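Pectate lyase/Amb allergen (Acidovorax citrulli, PDB 4HWV) probably cleaves pectate by calcium-dependent beta-elimination and is a secreted pathogenic factor of a plant-infecting bacterium. Local coordinates at residues Thr61-Ile64 / Val70-Thr73; Gln94-Pro97 / Asp101-Val104; His113-Ala116 / Ser120-Ser123; Glu153-Val158 / Phe206-Gln211. All blocks are in the same frame, centred on the assembly; numbering follows the deposited sequence. Where two conformers were deposited one is given.

Contact 1: residues Thr61-Ile64 / Val70-Thr73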
loop_
_atom_site.group_PDB
_atom_site.type_symbol
_atom_site.label_atom_id
_atom_site.label_comp_id
_atom_site.label_asym_id
_atom_site.label_seq_id
_atom_site.Cartn_x
_atom_site.Cartn_y
_atom_site.Cartn_z
ATOM N N THR A 61 -24.450 25.196 -2.756
ATOM C CA THR A 61 -24.292 26.417 -1.974
ATOM C C THR A 61 -22.891 26.560 -1.382
ATOM O O THR A 61 -22.617 27.535 -0.702
ATOM C CB THR A 61 -25.291 26.507 -0.806
ATOM O OG1 THR A 61 -24.922 25.552 0.200
ATOM C CG2 THR A 61 -26.735 26.285 -1.272
ATOM N N ALA A 62 -22.004 25.597 -1.619
ATOM C CA ALA A 62 -20.682 25.660 -0.995
ATOM C C ALA A 62 -19.786 26.691 -1.659
ATOM O O ALA A 62 -19.835 26.876 -2.874
ATOM C CB ALA A 62 -20.001 24.301 -1.021
ATOM N N VAL A 63 -18.981 27.370 -0.848
ATOM C CA VAL A 63 -17.863 28.131 -1.363
ATOM C C VAL A 63 -16.621 27.421 -0.859
ATOM O O VAL A 63 -16.389 27.318 0.354
ATOM C CB VAL A 63 -17.880 29.602 -0.906
ATOM C CG1 VAL A 63 -16.633 30.324 -1.408
ATOM C CG2 VAL A 63 -19.145 30.295 -1.409
ATOM N N ILE A 64 -15.849 26.885 -1.800
ATOM C CA ILE A 64 -14.660 26.114 -1.477
ATOM C C ILE A 64 -13.462 27.014 -1.753
ATOM O O ILE A 64 -13.218 27.420 -2.899
ATOM C CB ILE A 64 -14.606 24.816 -2.296
ATOM C CG1 ILE A 64 -15.916 24.044 -2.099
ATOM C CG2 ILE A 64 -13.353 23.997 -1.926
ATOM C CD1 ILE A 64 -16.013 22.774 -2.920
ATOM N N VAL A 70 -14.332 24.843 3.522
ATOM C CA VAL A 70 -15.690 24.998 3.008
ATOM C C VAL A 70 -16.556 25.907 3.862
ATOM O O VAL A 70 -16.554 25.805 5.094
ATOM C CB VAL A 70 -16.384 23.615 2.955
ATOM C CG1 VAL A 70 -17.812 23.736 2.440
ATOM C CG2 VAL A 70 -15.570 22.628 2.112
ATOM N N GLN A 71 -17.299 26.786 3.187
ATOM C CA GLN A 71 -18.413 27.509 3.781
ATOM C C GLN A 71 -19.667 27.143 3.012
ATOM O O GLN A 71 -19.582 26.815 1.838
ATOM C CB GLN A 71 -18.216 29.013 3.619
ATOM C CG GLN A 71 -16.984 29.600 4.282
ATOM C CD GLN A 71 -16.824 31.063 3.910
ATOM O OE1 GLN A 71 -16.152 31.397 2.924
ATOM N NE2 GLN A 71 -17.470 31.941 4.671
ATOM N N GLY A 72 -20.821 27.205 3.661
ATOM C CA GLY A 72 -22.069 27.037 2.933
ATOM C C GLY A 72 -23.103 26.268 3.732
ATOM O O GLY A 72 -22.921 26.028 4.922
ATOM N N THR A 73 -24.180 25.852 3.073
ATOM C CA THR A 73 -25.307 25.233 3.769
ATOM C C THR A 73 -25.463 23.775 3.350
ATOM O O THR A 73 -25.857 23.506 2.220
ATOM C CB THR A 73 -26.611 25.977 3.453
ATOM O OG1 THR A 73 -26.460 27.346 3.839
ATOM C CG2 THR A 73 -27.794 25.361 4.215
HETATM O O HOH W 1 -14.772 29.245 1.636
#

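Contact 2: residues Gln94-Pro97 / Asp101-Val104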
loop_
_atom_site.group_PDB
_atom_site.type_symbol
_atom_site.label_atom_id
_atom_site.label_comp_id
_atom_site.label_asym_id
_atom_site.label_seq_id
_atom_site.Cartn_x
_atom_site.Cartn_y
_atom_site.Cartn_z
ATOM N N GLN A 94 -8.239 23.636 -5.680
ATOM C CA GLN A 94 -7.860 23.472 -7.085
ATOM C C GLN A 94 -7.618 21.991 -7.390
ATOM O O GLN A 94 -7.148 21.653 -8.468
ATOM C CB GLN A 94 -6.597 24.279 -7.410
ATOM C CG GLN A 94 -6.761 25.795 -7.250
ATOM C CD GLN A 94 -7.033 26.254 -5.807
ATOM O OE1 GLN A 94 -8.109 26.785 -5.505
ATOM N NE2 GLN A 94 -6.070 26.030 -4.906
ATOM N N LEU A 95 -7.938 21.115 -6.430
ATOM C CA LEU A 95 -7.732 19.665 -6.547
ATOM C C LEU A 95 -6.253 19.293 -6.553
ATOM O O LEU A 95 -5.899 18.193 -6.948
ATOM C CB LEU A 95 -8.473 19.062 -7.758
ATOM C CG LEU A 95 -9.961 19.418 -7.840
ATOM C CD1 LEU A 95 -10.582 18.760 -9.086
ATOM C CD2 LEU A 95 -10.695 19.045 -6.553
ATOM N N ARG A 96 -5.389 20.189 -6.082
ATOM C CA ARG A 96 -3.977 19.838 -5.954
ATOM C C ARG A 96 -3.764 19.020 -4.686
ATOM O O ARG A 96 -4.153 19.458 -3.599
ATOM C CB ARG A 96 -3.109 21.090 -5.878
ATOM C CG ARG A 96 -1.637 20.727 -5.701
ATOM C CD ARG A 96 -0.741 21.948 -5.691
ATOM N NE ARG A 96 -1.027 22.827 -4.562
ATOM C CZ ARG A 96 -0.489 24.033 -4.407
ATOM N NH1 ARG A 96 0.369 24.487 -5.302
ATOM N NH2 ARG A 96 -0.824 24.787 -3.369
ATOM N N PRO A 97 -3.156 17.827 -4.814
ATOM C CA PRO A 97 -2.861 17.016 -3.616
ATOM C C PRO A 97 -2.045 17.788 -2.587
ATOM O O PRO A 97 -1.022 18.416 -2.895
ATOM C CB PRO A 97 -2.054 15.835 -4.181
ATOM C CG PRO A 97 -2.565 15.715 -5.600
ATOM C CD PRO A 97 -2.746 17.152 -6.062
ATOM N N ASP A 101 4.257 19.615 3.924
ATOM C CA ASP A 101 4.854 20.944 3.782
ATOM C C ASP A 101 3.871 22.024 3.389
ATOM O O ASP A 101 3.997 23.160 3.824
ATOM C CB ASP A 101 6.066 20.921 2.859
ATOM C CG ASP A 101 7.287 20.444 3.581
ATOM O OD1 ASP A 101 7.901 21.294 4.248
ATOM O OD2 ASP A 101 7.595 19.232 3.528
ATOM N N ARG A 102 2.900 21.684 2.547
ATOM C CA ARG A 102 1.839 22.626 2.211
ATOM C C ARG A 102 1.023 22.998 3.460
ATOM O O ARG A 102 0.694 24.159 3.681
ATOM C CB ARG A 102 0.915 22.008 1.143
ATOM C CG ARG A 102 1.455 22.047 -0.307
ATOM C CD ARG A 102 0.690 23.114 -1.113
ATOM N NE ARG A 102 1.097 24.418 -0.603
ATOM C CZ ARG A 102 2.185 25.075 -0.987
ATOM N NH1 ARG A 102 2.977 24.582 -1.934
ATOM N NH2 ARG A 102 2.468 26.230 -0.413
ATOM N N TYR A 103 0.672 21.991 4.259
ATOM C CA TYR A 103 -0.111 22.263 5.460
ATOM C C TYR A 103 0.649 23.162 6.431
ATOM O O TYR A 103 0.055 24.050 7.053
ATOM C CB TYR A 103 -0.537 20.971 6.154
ATOM C CG TYR A 103 -1.721 20.290 5.505
ATOM C CD1 TYR A 103 -2.952 20.930 5.446
ATOM C CD2 TYR A 103 -1.629 19.003 5.003
ATOM C CE1 TYR A 103 -4.042 20.328 4.872
ATOM C CE2 TYR A 103 -2.733 18.376 4.426
ATOM C CZ TYR A 103 -3.930 19.046 4.373
ATOM O OH TYR A 103 -5.031 18.444 3.826
ATOM N N VAL A 104 1.956 22.947 6.553
ATOM C CA VAL A 104 2.777 23.807 7.408
ATOM C C VAL A 104 2.847 25.236 6.834
ATOM O O VAL A 104 2.618 26.216 7.551
ATOM C CB VAL A 104 4.181 23.216 7.610
ATOM C CG1 VAL A 104 5.110 24.237 8.291
ATOM C CG2 VAL A 104 4.067 21.914 8.413
#

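Contact 3: residues His113-Ala116 / Ser120-Ser123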
loop_
_atom_site.group_PDB
_atom_site.type_symbol
_atom_site.label_atom_id
_atom_site.label_comp_id
_atom_site.label_asym_id
_atom_site.label_seq_id
_atom_site.Cartn_x
_atom_site.Cartn_y
_atom_site.Cartn_z
ATOM N N HIS A 113 4.190 30.600 13.867
ATOM C CA HIS A 113 5.291 29.938 14.561
ATOM C C HIS A 113 6.597 29.859 13.775
ATOM O O HIS A 113 7.609 29.431 14.304
ATOM C CB HIS A 113 4.847 28.562 15.044
ATOM C CG HIS A 113 3.675 28.630 15.960
ATOM N ND1 HIS A 113 3.766 29.146 17.237
ATOM C CD2 HIS A 113 2.370 28.319 15.769
ATOM C CE1 HIS A 113 2.575 29.115 17.806
ATOM N NE2 HIS A 113 1.707 28.629 16.932
ATOM N N GLY A 114 6.576 30.310 12.529
ATOM C CA GLY A 114 7.793 30.511 11.769
ATOM C C GLY A 114 8.442 29.273 11.186
ATOM O O GLY A 114 9.580 29.338 10.738
ATOM N N TYR A 115 7.757 28.133 11.203
ATOM C CA TYR A 115 8.340 26.916 10.625
ATOM C C TYR A 115 8.427 26.986 9.108
ATOM O O TYR A 115 7.422 27.226 8.436
ATOM C CB TYR A 115 7.577 25.664 11.078
ATOM C CG TYR A 115 7.988 25.326 12.496
ATOM C CD1 TYR A 115 9.196 24.674 12.739
ATOM C CD2 TYR A 115 7.198 25.698 13.592
ATOM C CE1 TYR A 115 9.608 24.390 14.012
ATOM C CE2 TYR A 115 7.613 25.428 14.878
ATOM C CZ TYR A 115 8.816 24.775 15.084
ATOM O OH TYR A 115 9.219 24.512 16.364
ATOM N N ALA A 116 9.633 26.765 8.580
ATOM C CA ALA A 116 9.898 26.886 7.152
ATOM C C ALA A 116 9.733 25.560 6.422
ATOM O O ALA A 116 9.750 25.531 5.196
ATOM C CB ALA A 116 11.295 27.427 6.915
ATOM N N SER A 120 11.632 20.716 9.658
ATOM C CA SER A 120 12.028 21.507 10.817
ATOM C C SER A 120 11.048 21.330 11.983
ATOM O O SER A 120 11.462 21.160 13.128
ATOM C CB SER A 120 12.153 22.976 10.425
ATOM O OG SER A 120 12.343 23.786 11.567
ATOM N N LEU A 121 9.750 21.364 11.689
ATOM C CA LEU A 121 8.740 21.170 12.716
ATOM C C LEU A 121 8.899 19.801 13.363
ATOM O O LEU A 121 8.913 19.687 14.595
ATOM C CB LEU A 121 7.350 21.340 12.101
ATOM C CG LEU A 121 6.185 21.017 13.060
ATOM C CD1 LEU A 121 6.253 21.826 14.363
ATOM C CD2 LEU A 121 4.883 21.269 12.341
ATOM N N TRP A 122 8.997 18.765 12.534
ATOM C CA TRP A 122 9.098 17.405 13.042
ATOM C C TRP A 122 10.361 17.225 13.883
ATOM O O TRP A 122 10.304 16.643 14.967
ATOM C CB TRP A 122 9.077 16.436 11.864
ATOM C CG TRP A 122 9.087 14.963 12.196
ATOM C CD1 TRP A 122 10.057 14.073 11.864
ATOM C CD2 TRP A 122 8.066 14.217 12.875
ATOM N NE1 TRP A 122 9.705 12.811 12.286
ATOM C CE2 TRP A 122 8.491 12.874 12.915
ATOM C CE3 TRP A 122 6.840 14.556 13.458
ATOM C CZ2 TRP A 122 7.736 11.864 13.501
ATOM C CZ3 TRP A 122 6.086 13.546 14.046
ATOM C CH2 TRP A 122 6.542 12.219 14.072
ATOM N N SER A 123 11.499 17.737 13.405
ATOM C CA SER A 123 12.725 17.661 14.185
ATOM C C SER A 123 12.540 18.331 15.549
ATOM O O SER A 123 12.909 17.751 16.581
ATOM C CB SER A 123 13.869 18.309 13.415
ATOM O OG SER A 123 15.084 18.207 14.141
HETATM O O HOH W 2 11.968 26.306 10.198
#

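Contact 4: residues Glu153-Val158 / Phe206-Gln211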
loop_
_atom_site.group_PDB
_atom_site.type_symbol
_atom_site.label_atom_id
_atom_site.label_comp_id
_atom_site.label_asym_id
_atom_site.label_seq_id
_atom_site.Cartn_x
_atom_site.Cartn_y
_atom_site.Cartn_z
ATOM N N GLU A 153 -5.065 21.325 12.126
ATOM C CA GLU A 153 -6.366 21.970 12.030
ATOM C C GLU A 153 -6.748 22.258 10.583
ATOM O O GLU A 153 -7.903 22.079 10.195
ATOM C CB GLU A 153 -6.400 23.255 12.846
ATOM C CG GLU A 153 -7.768 23.915 12.828
ATOM C CD GLU A 153 -8.803 23.092 13.545
ATOM O OE1 GLU A 153 -8.466 22.420 14.546
ATOM O OE2 GLU A 153 -9.957 23.113 13.106
ATOM N N LEU A 154 -5.784 22.711 9.782
ATOM C CA LEU A 154 -6.035 22.908 8.354
ATOM C C LEU A 154 -6.319 21.561 7.682
ATOM O O LEU A 154 -7.274 21.454 6.926
ATOM C CB LEU A 154 -4.870 23.650 7.681
ATOM C CG LEU A 154 -5.031 23.897 6.171
ATOM C CD1 LEU A 154 -6.335 24.641 5.863
ATOM C CD2 LEU A 154 -3.841 24.655 5.608
ATOM N N GLN A 155 -5.533 20.522 7.970
ATOM C CA GLN A 155 -5.846 19.222 7.379
ATOM C C GLN A 155 -7.244 18.740 7.767
ATOM O O GLN A 155 -7.973 18.228 6.921
ATOM C CB GLN A 155 -4.764 18.160 7.702
ATOM C CG GLN A 155 -5.076 16.820 7.035
ATOM C CD GLN A 155 -3.909 15.859 7.013
ATOM O OE1 GLN A 155 -3.259 15.649 8.036
ATOM N NE2 GLN A 155 -3.614 15.300 5.842
ATOM N N ARG A 156 -7.613 18.919 9.035
ATOM C CA ARG A 156 -8.951 18.541 9.485
ATOM C C ARG A 156 -10.034 19.197 8.633
ATOM O O ARG A 156 -10.990 18.546 8.200
ATOM C CB ARG A 156 -9.133 18.920 10.949
ATOM C CG ARG A 156 -10.467 18.471 11.500
ATOM C CD ARG A 156 -10.673 18.956 12.928
ATOM N NE ARG A 156 -9.773 18.353 13.922
ATOM C CZ ARG A 156 -9.980 17.185 14.531
ATOM N NH1 ARG A 156 -11.032 16.438 14.228
ATOM N NH2 ARG A 156 -9.129 16.758 15.458
ATOM N N ARG A 157 -9.862 20.490 8.361
ATOM C CA ARG A 157 -10.850 21.246 7.604
ATOM C C ARG A 157 -10.874 20.881 6.112
ATOM O O ARG A 157 -11.856 21.166 5.412
ATOM C CB ARG A 157 -10.612 22.731 7.820
ATOM C CG ARG A 157 -10.888 23.126 9.294
ATOM C CD ARG A 157 -10.452 24.535 9.680
ATOM N NE ARG A 157 -11.269 25.519 8.993
ATOM C CZ ARG A 157 -10.797 26.342 8.068
ATOM N NH1 ARG A 157 -9.512 26.298 7.765
ATOM N NH2 ARG A 157 -11.603 27.213 7.461
ATOM N N VAL A 158 -9.833 20.206 5.635
ATOM C CA VAL A 158 -9.793 19.733 4.264
ATOM C C VAL A 158 -10.365 18.315 4.156
ATOM O O VAL A 158 -11.207 18.039 3.308
ATOM C CB VAL A 158 -8.342 19.772 3.740
ATOM C CG1 VAL A 158 -8.220 19.095 2.385
ATOM C CG2 VAL A 158 -7.872 21.209 3.639
ATOM N N PHE A 206 -5.626 9.252 6.526
ATOM C CA PHE A 206 -4.259 9.403 7.034
ATOM C C PHE A 206 -4.073 10.790 7.633
ATOM O O PHE A 206 -4.379 11.814 7.009
ATOM C CB PHE A 206 -3.302 9.223 5.852
ATOM C CG PHE A 206 -1.850 9.069 6.232
ATOM C CD1 PHE A 206 -1.281 7.802 6.358
ATOM C CD2 PHE A 206 -1.045 10.199 6.430
ATOM C CE1 PHE A 206 0.067 7.649 6.673
ATOM C CE2 PHE A 206 0.314 10.062 6.744
ATOM C CZ PHE A 206 0.872 8.781 6.870
ATOM N N ASP A 207 -3.571 10.822 8.857
ATOM C CA ASP A 207 -3.313 12.071 9.570
ATOM C C ASP A 207 -1.824 12.351 9.457
ATOM O O ASP A 207 -0.996 11.596 9.972
ATOM C CB ASP A 207 -3.731 11.868 11.034
ATOM C CG ASP A 207 -3.677 13.124 11.865
ATOM O OD1 ASP A 207 -2.923 14.069 11.535
ATOM O OD2 ASP A 207 -4.408 13.160 12.885
ATOM N N ASP A 208 -1.483 13.435 8.766
ATOM C CA ASP A 208 -0.088 13.816 8.605
ATOM C C ASP A 208 0.528 14.468 9.827
ATOM O O ASP A 208 1.731 14.713 9.828
ATOM C CB ASP A 208 0.052 14.735 7.405
ATOM C CG ASP A 208 0.062 13.960 6.121
ATOM O OD1 ASP A 208 1.032 13.199 5.895
ATOM O OD2 ASP A 208 -0.888 14.093 5.347
ATOM N N PHE A 209 -0.294 14.726 10.849
ATOM C CA PHE A 209 0.162 15.445 12.044
ATOM C C PHE A 209 -0.297 14.754 13.326
ATOM O O PHE A 209 -0.976 15.357 14.159
ATOM C CB PHE A 209 -0.291 16.909 11.964
ATOM C CG PHE A 209 0.299 17.613 10.777
ATOM C CD1 PHE A 209 1.628 18.043 10.816
ATOM C CD2 PHE A 209 -0.432 17.781 9.605
ATOM C CE1 PHE A 209 2.212 18.622 9.709
ATOM C CE2 PHE A 209 0.158 18.367 8.491
ATOM C CZ PHE A 209 1.484 18.785 8.545
ATOM N N PRO A 210 0.088 13.476 13.502
ATOM C CA PRO A 210 -0.274 12.794 14.750
ATOM C C PRO A 210 0.334 13.504 15.951
ATOM O O PRO A 210 1.408 14.115 15.846
ATOM C CB PRO A 210 0.343 11.401 14.576
ATOM C CG PRO A 210 1.478 11.634 13.643
ATOM C CD PRO A 210 1.008 12.672 12.678
ATOM N N GLN A 211 -0.350 13.416 17.083
ATOM C CA GLN A 211 0.086 14.065 18.296
ATOM C C GLN A 211 0.686 13.030 19.215
ATOM O O GLN A 211 0.133 11.946 19.385
ATOM C CB GLN A 211 -1.105 14.705 18.995
ATOM C CG GLN A 211 -0.746 15.454 20.281
ATOM C CD GLN A 211 -1.985 15.761 21.100
ATOM O OE1 GLN A 211 -2.724 14.845 21.483
ATOM N NE2 GLN A 211 -2.234 17.049 21.353
HETATM O O HOH W 3 -3.900 16.403 10.598
#

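Contact 1: residues Thr61-Ile64 / Val70-Thr73
The paired backbone peptides of Val-63 and Gln-71 have two unlike faces: on one lie the side chains of these two residues with a bridging water, on the other Ile-64, Val-70 and Ala-62. Val-63 N lies 2.8 Å from Gln-71 O, and Gln-71 N returns a bond of 3.0 Å to Val-63 O. They form the hydrogen-bonded antiparallel pair of a short beta hairpin. On the first face, water 1 gives one hydrogen to Val-63 O (2.8 Å) and the other to Gln-71 OE1 (2.9 Å), so a polar glutamine suits this solvent side. The second face is apolar: Val-70 CG1 sits 4.1 Å from Ala-62 CB, and Val-70 CG2 turns to Ile-64 CG1. Past the strand ends, Gly-72 has a phi of 143°, easy only for a residue without CB, and its bare CA sits 3.7 Å from Thr-61 O. With chi1 at 71°, Thr-61 holds OG1 between its own N and carbonyl carbon, where it accepts from Thr-73 N at 3.0 Å. Also bonded to Tyr-58 O, the hydroxyl is gripped by two bonds, which should limit its rotation. Ala-62, Ile-64 and Val-70 all rest on Ile-54 of helix 50-57, and Gln-55 of that helix bonds Ala-62 O, so the hairpin packs its apolar face on the helix just before it in the chain.

Contact 2: residues Gln94-Pro97 / Asp101-Val104
Arg-96 and Arg-102 are the two residues that touch. Arg-102 is modelled in two conformations, so the close approach is tentative and holds for the conformer given here. In it, Arg-102 CD lies over one face of the Arg-96 guanidinium, 3.2 Å from Arg-96 NH2. In turn Arg-96 NH2 stands over a face of the Arg-102 group, 3.4 Å from NE; both nitrogens are donors, so no hydrogen bond forms. The two planes are, equally tentatively, 17° apart, although the side chains cross at about a right angle. Arg-96 runs extended to CD and then bends (chi3 63°), which turns its flat end to its partner. The contact spans the loop after strand 86-88 and the start of helix 100-105, outside the right-handed beta-helix and at the subunit interface. Arginines suit this interface because each has an acceptor on the second subunit, which probably offsets the like charges: Arg-96 NH1 makes a salt bridge with Asp-266 of that subunit, and Arg-102 NH1, in this conformer, bonds its His-259 O. Further out, Asp-92 OD1 accepts from the backbone N of both Gln-94 and Arg-96, fixing the loop, while Thr-99 OG1, just before the helix, accepts from Arg-102 N.

Contact 3: residues His113-Ala116 / Ser120-Ser123
Tyr-115 lays its ring against the start of helix 118-129, meeting Ser-120 and Leu-121. From CB, a chi1 of -77° swings CG beside the backbone N and sends the ring toward the helix; CG then lies 4.1 Å from Leu-121 CB. Along one side of the ring, CD1 approaches Leu-121 N at 3.5 Å, and Ser-120 OG comes equally near to CD1, in the ring plane at the edge. The next atom, CE1, is 3.6 Å from Leu-121 CA. On the other side CE2 faces Leu-121 CD1, a methyl that sits over the middle of the ring, 3.9 Å from its centroid and 12° off the normal: a CH-pi contact. Leucine suits this spot because its branched end can lie over a flat face without asking for a polar partner. At the tip, OH hydrogen-bonds Asp-124 OD2, one turn along the same helix, so the hydroxyl of this buried tyrosine has a partner. The arrangement closes the short connection between helices 108-111 and 118-129, packed outside the beta-helix; Gly-114, with positive phi, is where the chain leaves helical geometry. Water 2 adds a polar bridge, accepting from Ala-116 N at 2.9 Å and joining Ser-120 OG, also at 2.9 Å. Around them, Val-104 of helix 100-105 and Ala-147 of helix 143-159 touch both side chains, while Ala-116 O bonds His-259 NE2 of the second subunit.

Contact 4: residues Glu153-Val158 / Phe206-Gln211
Gln-155 reaches Asp-208 because its chain is fully stretched: CG stands anti to the backbone N (chi1 -178°), and the extended shape carries the amide clear of the helix. Asp-208 instead keeps CG beside its own N (chi1 -80°), folding the carboxylate back so that backbone N-H and OD2 face the same amide. Asp-208 N donates to Gln-155 OE1 at 2.9 Å, in the carbonyl plane and on a lone pair. Gln-155 NE2 answers with a 3.0 Å bond to the anti lone pair of Asp-208 OD2, the amide and carboxylate being nearly coplanar at 15°. Glutamine fits because one amide can both accept and donate. Its NE2 also bonds Asn-90 OD1, and OE1 takes a second donor, water 3, at 2.7 Å. These bonds fix helix 143-159 to the loop that follows strand 201-203 of the right-handed parallel beta-helix and leads to strand 211-213. The loop is itself shaped by an Asx turn, in which Asp-207 OD1 accepts from Phe-209 N at 2.8 Å, and water 3 donates to the same OD1 at 2.7 Å. Phe-209 CD2 comes to 3.9 Å from Gln-155 OE1, and its ring packs on Ala-151, Ala-152 and Tyr-103. Asp-207 OD2 accepts from Glu-225 N; this side chain lies about 7 Å from that of Asp-278, a calcium ligand, and about 10 Å from the calcium ion.

How the contacts relate
From the N terminus the contacts come in series, none nested or crossed. Contact 1 closes a hairpin after helix 50-57. Contact 2 closes the short loop into helix 100-105, and contact 3 the connection between helices 108-111 and 118-129. Contact 4 spans 47 residues, bringing helix 143-159 to a loop near the calcium site. Tyr-103 of helix 100-105 ties contact 2 to contact 4 through helix 143-159, where it packs on Leu-154 and Val-158; the same short helix also joins contact 2 to contact 3. Contacts 2 and 3 both meet the second subunit. Contact 1 touches none of the others, its centre about 19 Å from that of contact 2.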